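Local coordinates for F5/8 type C domain protein (Bacteroides ovatus, PDB 4ZRX), which is a putative alpha-L-fucosidase that probably releases alpha-linked L-fucose from glycans by hydrolysis, with an F5/8 type C domain that may help it hold carbohydrate, at residues E153-G156 with R160-D163; K366-S369 with E375-Y378; F404-L409 with K415-G420. All blocks are in the same frame, centred on the assembly; numbering follows the deposited sequence. Where two conformers were deposited one is given.

Interaction 1 (E153-G156 with R160-D163)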
loop_
_atom_site.group_PDB
_atom_site.type_symbol
_atom_site.label_atom_id
_atom_site.label_comp_id
_atom_site.label_asym_id
_atom_site.label_seq_id
_atom_site.Cartn_x
_atom_site.Cartn_y
_atom_site.Cartn_z
ATOM N N GLU A 153 -7.571 -10.138 -30.868
ATOM C CA GLU A 153 -6.920 -10.001 -32.148
ATOM C C GLU A 153 -6.935 -8.553 -32.603
ATOM O O GLU A 153 -6.012 -8.121 -33.272
ATOM C CB GLU A 153 -7.652 -10.865 -33.169
ATOM C CG GLU A 153 -7.095 -10.853 -34.574
ATOM C CD GLU A 153 -7.895 -11.760 -35.517
ATOM O OE1 GLU A 153 -8.951 -12.316 -35.074
ATOM O OE2 GLU A 153 -7.478 -11.915 -36.698
ATOM N N CYS A 154 -7.991 -7.809 -32.242
ATOM C CA CYS A 154 -8.148 -6.454 -32.756
ATOM C C CYS A 154 -7.354 -5.430 -31.954
ATOM O O CYS A 154 -7.355 -4.264 -32.328
ATOM C CB CYS A 154 -9.625 -6.056 -32.854
ATOM S SG CYS A 154 -10.441 -5.865 -31.219
ATOM N N TYR A 155 -6.685 -5.850 -30.851
ATOM C CA TYR A 155 -5.835 -4.919 -30.088
ATOM C C TYR A 155 -4.742 -4.345 -30.978
ATOM O O TYR A 155 -3.995 -5.090 -31.597
ATOM C CB TYR A 155 -5.170 -5.568 -28.862
ATOM C CG TYR A 155 -4.444 -4.556 -28.001
ATOM C CD1 TYR A 155 -5.155 -3.725 -27.119
ATOM C CD2 TYR A 155 -3.066 -4.404 -28.066
ATOM C CE1 TYR A 155 -4.503 -2.811 -26.316
ATOM C CE2 TYR A 155 -2.424 -3.491 -27.308
ATOM C CZ TYR A 155 -3.135 -2.666 -26.423
ATOM O OH TYR A 155 -2.466 -1.728 -25.669
ATOM N N GLY A 156 -4.679 -3.018 -31.047
ATOM C CA GLY A 156 -3.690 -2.332 -31.849
ATOM C C GLY A 156 -4.218 -1.949 -33.234
ATOM O O GLY A 156 -3.561 -1.226 -33.938
ATOM N N ARG A 160 -11.127 -0.453 -33.990
ATOM C CA ARG A 160 -11.809 -1.715 -33.800
ATOM C C ARG A 160 -11.688 -2.120 -32.316
ATOM O O ARG A 160 -12.654 -2.540 -31.671
ATOM C CB ARG A 160 -11.154 -2.765 -34.662
ATOM C CG ARG A 160 -11.984 -3.994 -34.794
ATOM C CD ARG A 160 -11.624 -4.786 -36.042
ATOM N NE ARG A 160 -12.455 -5.994 -36.117
ATOM C CZ ARG A 160 -12.315 -6.955 -37.027
ATOM N NH1 ARG A 160 -11.365 -6.895 -37.952
ATOM N NH2 ARG A 160 -13.139 -7.998 -37.010
ATOM N N TYR A 161 -10.493 -1.968 -31.790
ATOM C CA TYR A 161 -10.321 -2.266 -30.342
ATOM C C TYR A 161 -11.064 -1.285 -29.452
ATOM O O TYR A 161 -11.596 -1.676 -28.429
ATOM C CB TYR A 161 -8.872 -2.358 -29.908
ATOM C CG TYR A 161 -8.773 -2.784 -28.434
ATOM C CD1 TYR A 161 -8.918 -4.099 -28.059
ATOM C CD2 TYR A 161 -8.552 -1.848 -27.451
ATOM C CE1 TYR A 161 -8.838 -4.483 -26.731
ATOM C CE2 TYR A 161 -8.473 -2.220 -26.111
ATOM C CZ TYR A 161 -8.599 -3.520 -25.760
ATOM O OH TYR A 161 -8.527 -3.876 -24.426
ATOM N N ASN A 162 -11.109 -0.021 -29.837
ATOM C CA ASN A 162 -11.864 0.942 -29.065
ATOM C C ASN A 162 -13.318 0.564 -29.002
ATOM O O ASN A 162 -13.916 0.592 -27.941
ATOM C CB ASN A 162 -11.646 2.351 -29.593
ATOM C CG ASN A 162 -10.279 2.913 -29.199
ATOM O OD1 ASN A 162 -9.782 2.651 -28.097
ATOM N ND2 ASN A 162 -9.714 3.737 -30.042
ATOM N N ASP A 163 -13.910 0.154 -30.137
ATOM C CA ASP A 163 -15.314 -0.300 -30.142
ATOM C C ASP A 163 -15.494 -1.523 -29.258
ATOM O O ASP A 163 -16.482 -1.630 -28.522
ATOM C CB ASP A 163 -15.778 -0.657 -31.583
ATOM C CG ASP A 163 -17.229 -1.184 -31.649
ATOM O OD1 ASP A 163 -18.166 -0.348 -31.670
ATOM O OD2 ASP A 163 -17.444 -2.417 -31.748
#
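Y155 and Y161 meet in a T-shaped (edge-to-face) stack, the edge of Y155 turned to the face of Y161, with planes at 83° and ring centroids 4.9 Å apart. Followed outward from the helix, Y161 begins with CB, which lies 3.4 Å from the carbonyl O of C154. With CG anti to the backbone N (chi1 -175°), the ring is laid against the loop: CD1 meets SG of C154 at 3.9 Å, a sulfur-aromatic contact at the ring edge. Farther out, CD1 of Y155 sits over the middle of the ring, and CZ of Y161 comes within 3.7 Å of that atom. The tip, Y161 OH, hydrogen-bonds K97 NZ, while Y155 OH reaches Y199 and N188. Beside the stack, CB of C154 packs against the aliphatic part of R160, 3.7 Å from its CG. The contact packs the loop after strand 140-145, one of the parallel strands of the TIM-barrel-type fucosidase domain, against the first turn of helix 158-174. No hydrogen bond joins the segments, so the contact rests on shape and apolar packing, while the hydroxyls of the two buried tyrosines are satisfied by K97, Y199 and N188.

Interaction 2 (K366-S369 with E375-Y378)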
loop_
_atom_site.group_PDB
_atom_site.type_symbol
_atom_site.label_atom_id
_atom_site.label_comp_id
_atom_site.label_asym_id
_atom_site.label_seq_id
_atom_site.Cartn_x
_atom_site.Cartn_y
_atom_site.Cartn_z
ATOM N N LYS A 366 -15.208 21.694 16.064
ATOM C CA LYS A 366 -15.340 23.096 16.012
ATOM C C LYS A 366 -14.648 23.537 14.765
ATOM O O LYS A 366 -13.387 23.493 14.730
ATOM C CB LYS A 366 -14.697 23.744 17.249
ATOM C CG LYS A 366 -14.806 25.244 17.304
ATOM C CD LYS A 366 -14.329 25.796 18.662
ATOM C CE LYS A 366 -14.537 27.316 18.764
ATOM N NZ LYS A 366 -14.252 27.848 20.153
ATOM N N TYR A 367 -15.411 24.015 13.786
ATOM C CA TYR A 367 -14.854 24.402 12.510
ATOM C C TYR A 367 -13.951 25.619 12.742
ATOM O O TYR A 367 -14.338 26.594 13.434
ATOM C CB TYR A 367 -15.989 24.692 11.547
ATOM C CG TYR A 367 -15.683 24.827 10.073
ATOM C CD1 TYR A 367 -15.284 26.061 9.519
ATOM C CD2 TYR A 367 -15.881 23.767 9.203
ATOM C CE1 TYR A 367 -15.097 26.212 8.123
ATOM C CE2 TYR A 367 -15.684 23.905 7.825
ATOM C CZ TYR A 367 -15.285 25.117 7.301
ATOM O OH TYR A 367 -15.148 25.276 5.972
ATOM N N TRP A 368 -12.762 25.578 12.178
ATOM C CA TRP A 368 -11.724 26.555 12.474
ATOM C C TRP A 368 -11.232 27.202 11.201
ATOM O O TRP A 368 -10.714 26.502 10.320
ATOM C CB TRP A 368 -10.603 25.866 13.244
ATOM C CG TRP A 368 -9.455 26.748 13.506
ATOM C CD1 TRP A 368 -9.472 28.115 13.759
ATOM C CD2 TRP A 368 -8.120 26.342 13.599
ATOM N NE1 TRP A 368 -8.200 28.553 13.980
ATOM C CE2 TRP A 368 -7.352 27.488 13.892
ATOM C CE3 TRP A 368 -7.483 25.105 13.498
ATOM C CZ2 TRP A 368 -5.962 27.438 14.021
ATOM C CZ3 TRP A 368 -6.100 25.054 13.634
ATOM C CH2 TRP A 368 -5.374 26.219 13.925
ATOM N N SER A 369 -11.466 28.512 11.075
ATOM C CA SER A 369 -11.004 29.261 9.939
ATOM C C SER A 369 -9.779 30.080 10.356
ATOM O O SER A 369 -9.876 30.881 11.303
ATOM C CB SER A 369 -12.081 30.203 9.467
ATOM O OG SER A 369 -13.265 29.511 9.180
ATOM N N GLU A 375 -3.694 29.649 15.666
ATOM C CA GLU A 375 -3.624 28.540 16.621
ATOM C C GLU A 375 -5.028 28.258 17.116
ATOM O O GLU A 375 -5.821 29.220 17.283
ATOM C CB GLU A 375 -2.816 28.908 17.862
ATOM C CG GLU A 375 -1.400 28.945 17.716
ATOM C CD GLU A 375 -0.686 29.527 18.934
ATOM O OE1 GLU A 375 -1.310 30.159 19.784
ATOM O OE2 GLU A 375 0.520 29.311 19.019
ATOM N N ALA A 376 -5.295 27.007 17.457
ATOM C CA ALA A 376 -6.524 26.579 18.073
ATOM C C ALA A 376 -6.161 25.565 19.128
ATOM O O ALA A 376 -5.296 24.730 18.922
ATOM C CB ALA A 376 -7.464 26.009 17.052
ATOM N N VAL A 377 -6.821 25.654 20.291
ATOM C CA VAL A 377 -6.623 24.727 21.378
ATOM C C VAL A 377 -7.854 23.835 21.516
ATOM O O VAL A 377 -9.012 24.320 21.426
ATOM C CB VAL A 377 -6.314 25.538 22.700
ATOM C CG1 VAL A 377 -6.320 24.668 23.930
ATOM C CG2 VAL A 377 -4.991 26.305 22.615
ATOM N N TYR A 378 -7.634 22.564 21.800
ATOM C CA TYR A 378 -8.643 21.570 22.019
ATOM C C TYR A 378 -8.432 20.899 23.365
ATOM O O TYR A 378 -7.358 20.412 23.682
ATOM C CB TYR A 378 -8.615 20.508 20.917
ATOM C CG TYR A 378 -8.835 21.075 19.529
ATOM C CD1 TYR A 378 -7.799 21.604 18.791
ATOM C CD2 TYR A 378 -10.073 21.026 18.935
ATOM C CE1 TYR A 378 -8.015 22.130 17.569
ATOM C CE2 TYR A 378 -10.291 21.552 17.691
ATOM C CZ TYR A 378 -9.297 22.089 16.988
ATOM O OH TYR A 378 -9.511 22.647 15.722
HETATM O O HOH W 1 -11.529 21.486 14.433
HETATM O O HOH W 2 -11.052 24.817 16.726
#
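W368 lies across A376 where two antiparallel four-stranded sheets pack face to face as a beta-sandwich, strand 368-370 at the edge of one and strand 374-381 at the edge of the other. No direct hydrogen bond links the segments; their backbone partners lie within each sheet, W368 with V452 and A376 with V441. The apolar part is a CH-pi contact: CB of A376 stands 3.4 Å from the centroid of the six-membered ring of W368, 7° off the ring normal and so almost straight above its centre. The indole gets there with CG anti to the backbone N (chi1 176°), which carries the ring across to the opposite strand. CZ2 of W368 also approaches the backbone obliquely, 3.3 Å from C of E375, and the ring touches V441 and I443. With an alanine here, the methyl of A376 would probably lose its aromatic cover and a gap would open between the sheet edges. The polar part runs through water. Y378 OH, 3.9 Å from W368 CE3, is 4.1 Å from the carbonyl O of K366, and two waters link them. One makes weak bonds to both. The other donates to K366 O at 2.8 Å and accepts the hydroxyl proton of Y378 OH at 2.7 Å.

Interaction 3 (F404-L409 with K415-G420)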
loop_
_atom_site.group_PDB
_atom_site.type_symbol
_atom_site.label_atom_id
_atom_site.label_comp_id
_atom_site.label_asym_id
_atom_site.label_seq_id
_atom_site.Cartn_x
_atom_site.Cartn_y
_atom_site.Cartn_z
ATOM N N PHE A 404 2.101 22.919 9.309
ATOM C CA PHE A 404 1.401 23.008 10.574
ATOM C C PHE A 404 2.245 22.304 11.643
ATOM O O PHE A 404 3.106 21.485 11.355
ATOM C CB PHE A 404 -0.016 22.400 10.544
ATOM C CG PHE A 404 -0.044 20.944 10.348
ATOM C CD1 PHE A 404 -0.012 20.376 9.056
ATOM C CD2 PHE A 404 -0.162 20.100 11.424
ATOM C CE1 PHE A 404 -0.028 19.013 8.908
ATOM C CE2 PHE A 404 -0.206 18.737 11.283
ATOM C CZ PHE A 404 -0.112 18.177 9.973
ATOM N N THR A 405 1.935 22.647 12.888
ATOM C CA THR A 405 2.549 22.113 14.071
ATOM C C THR A 405 1.475 21.709 15.067
ATOM O O THR A 405 0.465 22.386 15.162
ATOM C CB THR A 405 3.453 23.201 14.714
ATOM O OG1 THR A 405 4.420 23.591 13.723
ATOM C CG2 THR A 405 4.200 22.636 15.952
ATOM N N VAL A 406 1.711 20.620 15.809
ATOM C CA VAL A 406 0.840 20.147 16.854
ATOM C C VAL A 406 1.630 20.003 18.157
ATOM O O VAL A 406 2.731 19.485 18.184
ATOM C CB VAL A 406 0.220 18.779 16.549
ATOM C CG1 VAL A 406 -0.769 18.439 17.524
ATOM C CG2 VAL A 406 -0.403 18.783 15.126
ATOM N N GLU A 407 1.025 20.568 19.231
ATOM C CA GLU A 407 1.576 20.536 20.565
ATOM C C GLU A 407 0.554 19.972 21.533
ATOM O O GLU A 407 -0.633 20.048 21.296
ATOM C CB GLU A 407 1.983 21.950 20.990
ATOM C CG GLU A 407 3.056 22.500 20.097
ATOM C CD GLU A 407 3.189 24.001 20.179
ATOM O OE1 GLU A 407 2.279 24.718 20.686
ATOM O OE2 GLU A 407 4.218 24.481 19.714
ATOM N N ALA A 408 1.064 19.309 22.574
ATOM C CA ALA A 408 0.252 18.706 23.631
ATOM C C ALA A 408 0.648 19.301 24.951
ATOM O O ALA A 408 1.858 19.493 25.247
ATOM C CB ALA A 408 0.433 17.228 23.635
ATOM N N LEU A 409 -0.362 19.704 25.717
ATOM C CA LEU A 409 -0.110 20.303 27.009
ATOM C C LEU A 409 0.080 19.253 28.088
ATOM O O LEU A 409 -0.930 18.634 28.577
ATOM C CB LEU A 409 -1.235 21.226 27.366
ATOM C CG LEU A 409 -1.038 21.991 28.657
ATOM C CD1 LEU A 409 0.246 22.746 28.675
ATOM C CD2 LEU A 409 -2.218 22.948 28.880
ATOM N N LYS A 415 4.423 20.511 24.794
ATOM C CA LYS A 415 5.430 19.692 24.101
ATOM C C LYS A 415 5.060 19.569 22.632
ATOM O O LYS A 415 3.923 19.280 22.322
ATOM C CB LYS A 415 5.481 18.327 24.725
ATOM C CG LYS A 415 6.640 17.470 24.227
ATOM C CD LYS A 415 6.626 16.092 24.884
ATOM C CE LYS A 415 7.908 15.337 24.491
ATOM N NZ LYS A 415 7.646 13.884 24.751
ATOM N N GLU A 416 6.018 19.796 21.747
ATOM C CA GLU A 416 5.763 19.564 20.320
ATOM C C GLU A 416 5.629 18.060 20.064
ATOM O O GLU A 416 6.495 17.251 20.450
ATOM C CB GLU A 416 6.870 20.222 19.496
ATOM C CG GLU A 416 6.543 20.192 17.995
ATOM C CD GLU A 416 7.581 20.925 17.188
ATOM O OE1 GLU A 416 7.784 22.116 17.445
ATOM O OE2 GLU A 416 8.166 20.287 16.267
ATOM N N VAL A 417 4.534 17.661 19.458
ATOM C CA VAL A 417 4.298 16.250 19.149
ATOM C C VAL A 417 4.323 15.989 17.669
ATOM O O VAL A 417 4.438 14.789 17.294
ATOM C CB VAL A 417 3.016 15.704 19.782
ATOM C CG1 VAL A 417 3.170 15.697 21.310
ATOM C CG2 VAL A 417 1.721 16.461 19.352
ATOM N N GLY A 418 4.163 17.001 16.807
ATOM C CA GLY A 418 4.354 16.737 15.378
ATOM C C GLY A 418 4.337 17.948 14.537
ATOM O O GLY A 418 3.917 18.989 14.967
ATOM N N LYS A 419 4.824 17.772 13.307
ATOM C CA LYS A 419 4.813 18.798 12.333
ATOM C C LYS A 419 4.457 18.138 11.022
ATOM O O LYS A 419 4.911 17.024 10.784
ATOM C CB LYS A 419 6.177 19.413 12.179
ATOM C CG LYS A 419 6.493 20.526 13.187
ATOM C CD LYS A 419 7.882 21.156 12.855
ATOM C CE LYS A 419 7.763 22.440 12.187
ATOM N NZ LYS A 419 7.247 23.515 13.095
ATOM N N GLY A 420 3.753 18.865 10.172
ATOM C CA GLY A 420 3.372 18.363 8.866
ATOM C C GLY A 420 3.300 19.514 7.880
ATOM O O GLY A 420 3.634 20.643 8.193
HETATM O O HOH W 3 6.755 23.843 19.179
#
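A beta hairpin with a classic bulge joins strand 401-410 to strand 413-420, the latter at the edge of an antiparallel four-stranded sheet. V417 and G418 both face V406, whose carbonyl O accepts from V417 N at 2.9 Å and from G418 N at 3.2 Å, both donors on the same face of its plane. The extra residue shifts the register by one, so E407 pairs with E416, whereas T405 pairs with K419. Hydrogen-bonded pairs A408–K415 and F404–G420 continue the ladder on the two sides of the bulge. On the inward face, V417 CG2 packs on V406 CG1 at 3.7 Å and V417 CG1 on CB of A408, toward F431 and L429 of strand 427-431. F404 has CG between its own backbone N and carbonyl carbon (chi1 66°), which folds the ring over the partner strand: G420 CA makes a CH-pi contact 3.9 Å from the ring centroid. A beta carbon on G420 would run into this ring. The other face is polar. E407 makes salt bridges to R440 and R442, and a water donates to both E407 OE2 and E416 OE1, bridging two like charges. T405 OG1, also hydrogen-bonded to D444, accepts from K419 NZ at 2.9 Å, the lysine chain bending at chi3 and chi4 to bring its amine alongside.

How the interactions relate
The contacts come in series along the chain. Interaction 1 belongs to the fucosidase TIM-barrel region, at the start of helix 158-174. Interactions 2 and 3 follow in the beta-sandwich, their centres about 14 Å apart and their nearest atoms about 5 Å apart without touching. They share a sheet ordered 374-381, 438-446, 401-410, 413-420: interaction 3 pairs the last two strands within it, while interaction 2 crosses from its other edge to the facing sheet. Strand 438-446 lies between, R442 bridging E375 and E407. Interaction 1 is far off, its centre about 56 and 55 Å from those of interactions 2 and 3, so it is a local packing contact of the barrel domain, and interactions 2 and 3 are local to the sandwich.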